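Local coordinates for protein endoglucanase (Ganoderma lucidum, PDB 5D8Z) that probably hydrolyses internal beta-1,4-glucosidic bonds of cellulose, as a family 5 endoglucanase with a TIM-barrel fold, at residues N172-R186 with A216-L230. Numbering follows the deposited sequence.
Sequences NLWADSVQAAVTAIR and ALKKVTNPDGSVTNL
Gln-179 NE2 donates to two acceptors, Thr-221 O at 2.8 Å and Thr-183 OG1, one helix turn on, at 3.1 Å. Thr-221 O lies in the amide plane. Gln-179 OE1 accepts from Thr-221 N at 3.0 Å, in its carbonyl plane and on a lone pair. Three bonds thus fix the rotation of the amide. The chain of Gln-179 is bent at chi2 (60°), which turns the amide onward along the helix, toward Thr-183. Val-220 packs beside these bonds: its CG1 touches Val-182 CG2 at 3.8 Å. Farther toward the start of helix 171-187, Ala-175 CB sits against Leu-217 CD2 (3.8 Å) and Ala-216 CB. At the other end, CB and CG of Arg-186 lie against CG and CD of Pro-223, the two side chains crossing at about a right angle. NH1 and NH2 of Arg-186 donate hydrogen bonds to the backbone carbonyls of Ala-190 and Gln-193. The contact joins two successive helices of the barrel's outer layer and the loop leading into strand 230-235. Gln-179 pairs with both backbone polar groups of Thr-221, so this non-helical chain is held to the helix much as by a strand partner.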
loop_
_atom_site.group_PDB
_atom_site.type_symbol
_atom_site.label_atom_id
_atom_site.label_comp_id
_atom_site.label_asym_id
_atom_site.label_seq_id
_atom_site.Cartn_x
_atom_site.Cartn_y
_atom_site.Cartn_z
ATOM N N ASN A 172 -12.446 -4.951 16.375
ATOM C CA ASN A 172 -13.776 -5.016 15.774
ATOM C C ASN A 172 -14.374 -3.666 15.493
ATOM O O ASN A 172 -15.162 -3.547 14.577
ATOM C CB ASN A 172 -14.737 -5.826 16.644
ATOM C CG ASN A 172 -14.343 -7.294 16.707
ATOM O OD1 ASN A 172 -14.390 -8.015 15.676
ATOM N ND2 ASN A 172 -13.934 -7.750 17.909
ATOM N N LEU A 173 -14.023 -2.665 16.303
ATOM C CA LEU A 173 -14.415 -1.289 16.042
ATOM C C LEU A 173 -13.671 -0.791 14.826
ATOM O O LEU A 173 -14.251 -0.097 13.990
ATOM C CB LEU A 173 -14.121 -0.389 17.232
ATOM C CG LEU A 173 -15.056 -0.642 18.413
ATOM C CD1 LEU A 173 -14.567 0.100 19.652
ATOM C CD2 LEU A 173 -16.484 -0.247 18.076
ATOM N N TRP A 174 -12.400 -1.156 14.717
ATOM C CA TRP A 174 -11.650 -0.864 13.504
ATOM C C TRP A 174 -12.255 -1.512 12.245
ATOM O O TRP A 174 -12.403 -0.874 11.212
ATOM C CB TRP A 174 -10.180 -1.295 13.640
ATOM C CG TRP A 174 -9.440 -1.152 12.351
ATOM C CD1 TRP A 174 -8.860 -2.148 11.627
ATOM C CD2 TRP A 174 -9.241 0.047 11.603
ATOM N NE1 TRP A 174 -8.287 -1.642 10.479
ATOM C CE2 TRP A 174 -8.522 -0.296 10.436
ATOM C CE3 TRP A 174 -9.599 1.376 11.797
ATOM C CZ2 TRP A 174 -8.153 0.644 9.483
ATOM C CZ3 TRP A 174 -9.242 2.309 10.819
ATOM C CH2 TRP A 174 -8.520 1.936 9.695
ATOM N N ALA A 175 -12.591 -2.785 12.315
ATOM C CA ALA A 175 -13.287 -3.391 11.212
ATOM C C ALA A 175 -14.585 -2.636 10.866
ATOM O O ALA A 175 -14.937 -2.511 9.690
ATOM C CB ALA A 175 -13.547 -4.853 11.526
ATOM N N ASP A 176 -15.275 -2.102 11.879
ATOM C CA ASP A 176 -16.447 -1.203 11.663
ATOM C C ASP A 176 -16.116 0.076 10.908
ATOM O O ASP A 176 -16.848 0.484 10.015
ATOM C CB ASP A 176 -17.153 -0.860 12.981
ATOM C CG ASP A 176 -17.879 -2.066 13.593
ATOM O OD1 ASP A 176 -18.517 -2.829 12.823
ATOM O OD2 ASP A 176 -17.813 -2.262 14.835
ATOM N N SER A 177 -15.002 0.699 11.253
ATOM C CA SER A 177 -14.526 1.870 10.526
ATOM C C SER A 177 -14.268 1.541 9.064
ATOM O O SER A 177 -14.559 2.329 8.178
ATOM C CB SER A 177 -13.249 2.385 11.171
ATOM O OG SER A 177 -13.453 2.649 12.560
ATOM N N VAL A 178 -13.748 0.348 8.817
ATOM C CA VAL A 178 -13.393 -0.075 7.476
ATOM C C VAL A 178 -14.655 -0.386 6.688
ATOM O O VAL A 178 -14.719 -0.147 5.474
ATOM C CB VAL A 178 -12.503 -1.318 7.513
ATOM C CG1 VAL A 178 -12.241 -1.797 6.102
ATOM C CG2 VAL A 178 -11.196 -1.040 8.268
ATOM N N GLN A 179 -15.663 -0.921 7.378
ATOM C CA GLN A 179 -16.942 -1.138 6.750
ATOM C C GLN A 179 -17.451 0.202 6.266
ATOM O O GLN A 179 -17.905 0.383 5.136
ATOM C CB GLN A 179 -17.903 -1.729 7.767
ATOM C CG GLN A 179 -19.293 -2.022 7.217
ATOM C CD GLN A 179 -19.247 -2.998 6.073
ATOM O OE1 GLN A 179 -18.898 -4.138 6.264
ATOM N NE2 GLN A 179 -19.544 -2.537 4.881
ATOM N N ALA A 180 -17.359 1.172 7.138
ATOM C CA ALA A 180 -17.898 2.450 6.785
ATOM C C ALA A 180 -17.263 2.973 5.493
ATOM O O ALA A 180 -17.966 3.517 4.617
ATOM C CB ALA A 180 -17.709 3.428 7.922
ATOM N N ALA A 181 -15.945 2.820 5.372
ATOM C CA ALA A 181 -15.249 3.269 4.147
ATOM C C ALA A 181 -15.716 2.475 2.928
ATOM O O ALA A 181 -16.062 3.050 1.895
ATOM C CB ALA A 181 -13.750 3.133 4.314
ATOM N N VAL A 182 -15.759 1.152 3.068
ATOM C CA VAL A 182 -16.166 0.316 1.957
ATOM C C VAL A 182 -17.513 0.778 1.443
ATOM O O VAL A 182 -17.687 1.090 0.243
ATOM C CB VAL A 182 -16.359 -1.136 2.364
ATOM C CG1 VAL A 182 -17.036 -1.864 1.218
ATOM C CG2 VAL A 182 -15.039 -1.809 2.799
ATOM N N THR A 183 -18.475 0.853 2.359
ATOM C CA THR A 183 -19.791 1.305 1.994
ATOM C C THR A 183 -19.738 2.669 1.332
ATOM O O THR A 183 -20.402 2.905 0.339
ATOM C CB THR A 183 -20.699 1.361 3.221
ATOM O OG1 THR A 183 -20.830 0.048 3.764
ATOM C CG2 THR A 183 -22.075 1.887 2.837
ATOM N N ALA A 184 -18.939 3.585 1.867
ATOM C CA ALA A 184 -18.823 4.879 1.203
ATOM C C ALA A 184 -18.335 4.659 -0.214
ATOM O O ALA A 184 -18.873 5.251 -1.153
ATOM C CB ALA A 184 -17.899 5.828 1.951
ATOM N N ILE A 185 -17.342 3.790 -0.374
ATOM C CA ILE A 185 -16.681 3.622 -1.689
ATOM C C ILE A 185 -17.628 3.051 -2.777
ATOM O O ILE A 185 -17.622 3.514 -3.931
ATOM C CB ILE A 185 -15.412 2.740 -1.580
ATOM C CG1 ILE A 185 -14.299 3.488 -0.847
ATOM C CG2 ILE A 185 -14.912 2.355 -2.948
ATOM C CD1 ILE A 185 -13.209 2.593 -0.283
ATOM N N ARG A 186 -18.440 2.064 -2.389
ATOM C CA ARG A 186 -19.348 1.441 -3.326
ATOM C C ARG A 186 -20.459 2.410 -3.696
ATOM O O ARG A 186 -20.779 2.588 -4.870
ATOM C CB ARG A 186 -19.890 0.182 -2.726
ATOM C CG ARG A 186 -18.806 -0.832 -2.333
ATOM C CD ARG A 186 -17.907 -1.163 -3.514
ATOM N NE ARG A 186 -17.061 -2.357 -3.332
ATOM C CZ ARG A 186 -16.052 -2.670 -4.154
ATOM N NH1 ARG A 186 -15.748 -1.858 -5.149
ATOM N NH2 ARG A 186 -15.308 -3.755 -3.950
ATOM N N ALA A 216 -12.200 -10.424 12.471
ATOM C CA ALA A 216 -12.939 -9.181 12.462
ATOM C C ALA A 216 -13.185 -8.702 11.043
ATOM O O ALA A 216 -14.310 -8.345 10.681
ATOM C CB ALA A 216 -12.173 -8.139 13.232
ATOM N N LEU A 217 -12.132 -8.714 10.235
ATOM C CA LEU A 217 -12.238 -8.144 8.910
ATOM C C LEU A 217 -12.928 -9.068 7.941
ATOM O O LEU A 217 -13.496 -8.610 6.941
ATOM C CB LEU A 217 -10.870 -7.693 8.382
ATOM C CG LEU A 217 -10.317 -6.419 9.046
ATOM C CD1 LEU A 217 -8.870 -6.177 8.684
ATOM C CD2 LEU A 217 -11.135 -5.215 8.652
ATOM N N LYS A 218 -12.927 -10.368 8.252
ATOM C CA LYS A 218 -13.767 -11.304 7.498
ATOM C C LYS A 218 -15.273 -10.901 7.455
ATOM O O LYS A 218 -15.972 -11.250 6.513
ATOM C CB LYS A 218 -13.584 -12.746 7.973
ATOM C CG LYS A 218 -14.315 -13.690 7.047
ATOM C CD LYS A 218 -14.027 -15.147 7.283
ATOM C CE LYS A 218 -14.919 -15.965 6.351
ATOM N NZ LYS A 218 -15.034 -17.401 6.709
ATOM N N LYS A 219 -15.751 -10.128 8.429
ATOM C CA LYS A 219 -17.170 -9.746 8.493
ATOM C C LYS A 219 -17.550 -8.600 7.592
ATOM O O LYS A 219 -18.725 -8.334 7.401
ATOM C CB LYS A 219 -17.555 -9.409 9.921
ATOM C CG LYS A 219 -17.353 -10.599 10.858
ATOM C CD LYS A 219 -17.467 -10.239 12.331
ATOM C CE LYS A 219 -16.531 -11.123 13.144
ATOM N NZ LYS A 219 -16.908 -11.275 14.579
ATOM N N VAL A 220 -16.552 -7.934 7.022
ATOM C CA VAL A 220 -16.753 -6.733 6.220
ATOM C C VAL A 220 -17.296 -7.110 4.852
ATOM O O VAL A 220 -16.711 -7.921 4.163
ATOM C CB VAL A 220 -15.409 -5.987 6.053
ATOM C CG1 VAL A 220 -15.440 -4.970 4.920
ATOM C CG2 VAL A 220 -15.033 -5.335 7.352
ATOM N N THR A 221 -18.365 -6.484 4.415
ATOM C CA THR A 221 -18.963 -6.901 3.176
ATOM C C THR A 221 -19.396 -5.683 2.396
ATOM O O THR A 221 -19.545 -4.600 2.976
ATOM C CB THR A 221 -20.193 -7.862 3.419
ATOM O OG1 THR A 221 -21.422 -7.134 3.382
ATOM C CG2 THR A 221 -20.115 -8.598 4.765
ATOM N N ASN A 222 -19.599 -5.887 1.086
ATOM C CA ASN A 222 -20.105 -4.858 0.171
ATOM C C ASN A 222 -21.545 -4.647 0.568
ATOM O O ASN A 222 -22.070 -5.433 1.366
ATOM C CB ASN A 222 -20.069 -5.353 -1.290
ATOM C CG ASN A 222 -18.667 -5.687 -1.793
ATOM O OD1 ASN A 222 -18.365 -6.835 -2.118
ATOM N ND2 ASN A 222 -17.824 -4.684 -1.885
ATOM N N PRO A 223 -22.219 -3.640 -0.016
ATOM C CA PRO A 223 -23.642 -3.434 0.298
ATOM C C PRO A 223 -24.537 -4.664 0.023
ATOM O O PRO A 223 -25.393 -4.993 0.844
ATOM C CB PRO A 223 -24.051 -2.252 -0.599
ATOM C CG PRO A 223 -22.777 -1.584 -0.965
ATOM C CD PRO A 223 -21.754 -2.691 -1.032
ATOM N N ASP A 224 -24.330 -5.353 -1.097
ATOM C CA ASP A 224 -25.171 -6.508 -1.430
ATOM C C ASP A 224 -24.914 -7.770 -0.586
ATOM O O ASP A 224 -25.563 -8.776 -0.823
ATOM C CB ASP A 224 -25.051 -6.856 -2.927
ATOM C CG ASP A 224 -23.673 -7.417 -3.304
ATOM O OD1 ASP A 224 -22.925 -7.869 -2.386
ATOM O OD2 ASP A 224 -23.352 -7.388 -4.526
ATOM N N GLY A 225 -23.978 -7.746 0.365
ATOM C CA GLY A 225 -23.690 -8.943 1.200
ATOM C C GLY A 225 -22.494 -9.829 0.793
ATOM O O GLY A 225 -22.093 -10.719 1.535
ATOM N N SER A 226 -21.908 -9.566 -0.370
ATOM C CA SER A 226 -20.715 -10.266 -0.840
ATOM C C SER A 226 -19.363 -9.739 -0.258
ATOM O O SER A 226 -19.274 -8.619 0.235
ATOM C CB SER A 226 -20.689 -10.147 -2.361
ATOM O OG SER A 226 -20.990 -8.805 -2.711
ATOM N N VAL A 227 -18.329 -10.584 -0.342
ATOM C CA VAL A 227 -16.940 -10.185 -0.147
ATOM C C VAL A 227 -16.166 -10.026 -1.469
ATOM O O VAL A 227 -14.980 -9.754 -1.466
ATOM C CB VAL A 227 -16.167 -11.173 0.727
ATOM C CG1 VAL A 227 -16.690 -11.145 2.149
ATOM C CG2 VAL A 227 -16.234 -12.572 0.151
ATOM N N THR A 228 -16.832 -10.177 -2.601
ATOM C CA THR A 228 -16.167 -10.001 -3.870
ATOM C C THR A 228 -15.283 -8.764 -3.839
ATOM O O THR A 228 -15.726 -7.668 -3.471
ATOM C CB THR A 228 -17.194 -9.848 -4.991
ATOM O OG1 THR A 228 -17.958 -11.048 -5.040
ATOM C CG2 THR A 228 -16.516 -9.582 -6.349
ATOM N N ASN A 229 -14.028 -8.961 -4.227
ATOM C CA ASN A 229 -13.100 -7.859 -4.399
ATOM C C ASN A 229 -12.763 -7.069 -3.134
ATOM O O ASN A 229 -12.538 -5.865 -3.194
ATOM C CB ASN A 229 -13.633 -6.947 -5.506
ATOM C CG ASN A 229 -13.281 -7.479 -6.867
ATOM O OD1 ASN A 229 -12.504 -8.432 -6.962
ATOM N ND2 ASN A 229 -13.794 -6.854 -7.922
ATOM N N LEU A 230 -12.755 -7.760 -2.006
ATOM C CA LEU A 230 -12.318 -7.196 -0.754
ATOM C C LEU A 230 -11.158 -8.079 -0.335
ATOM O O LEU A 230 -11.343 -9.247 -0.006
ATOM C CB LEU A 230 -13.404 -7.280 0.315
ATOM C CG LEU A 230 -14.769 -6.677 0.043
ATOM C CD1 LEU A 230 -15.646 -6.936 1.249
ATOM C CD2 LEU A 230 -14.663 -5.190 -0.230
#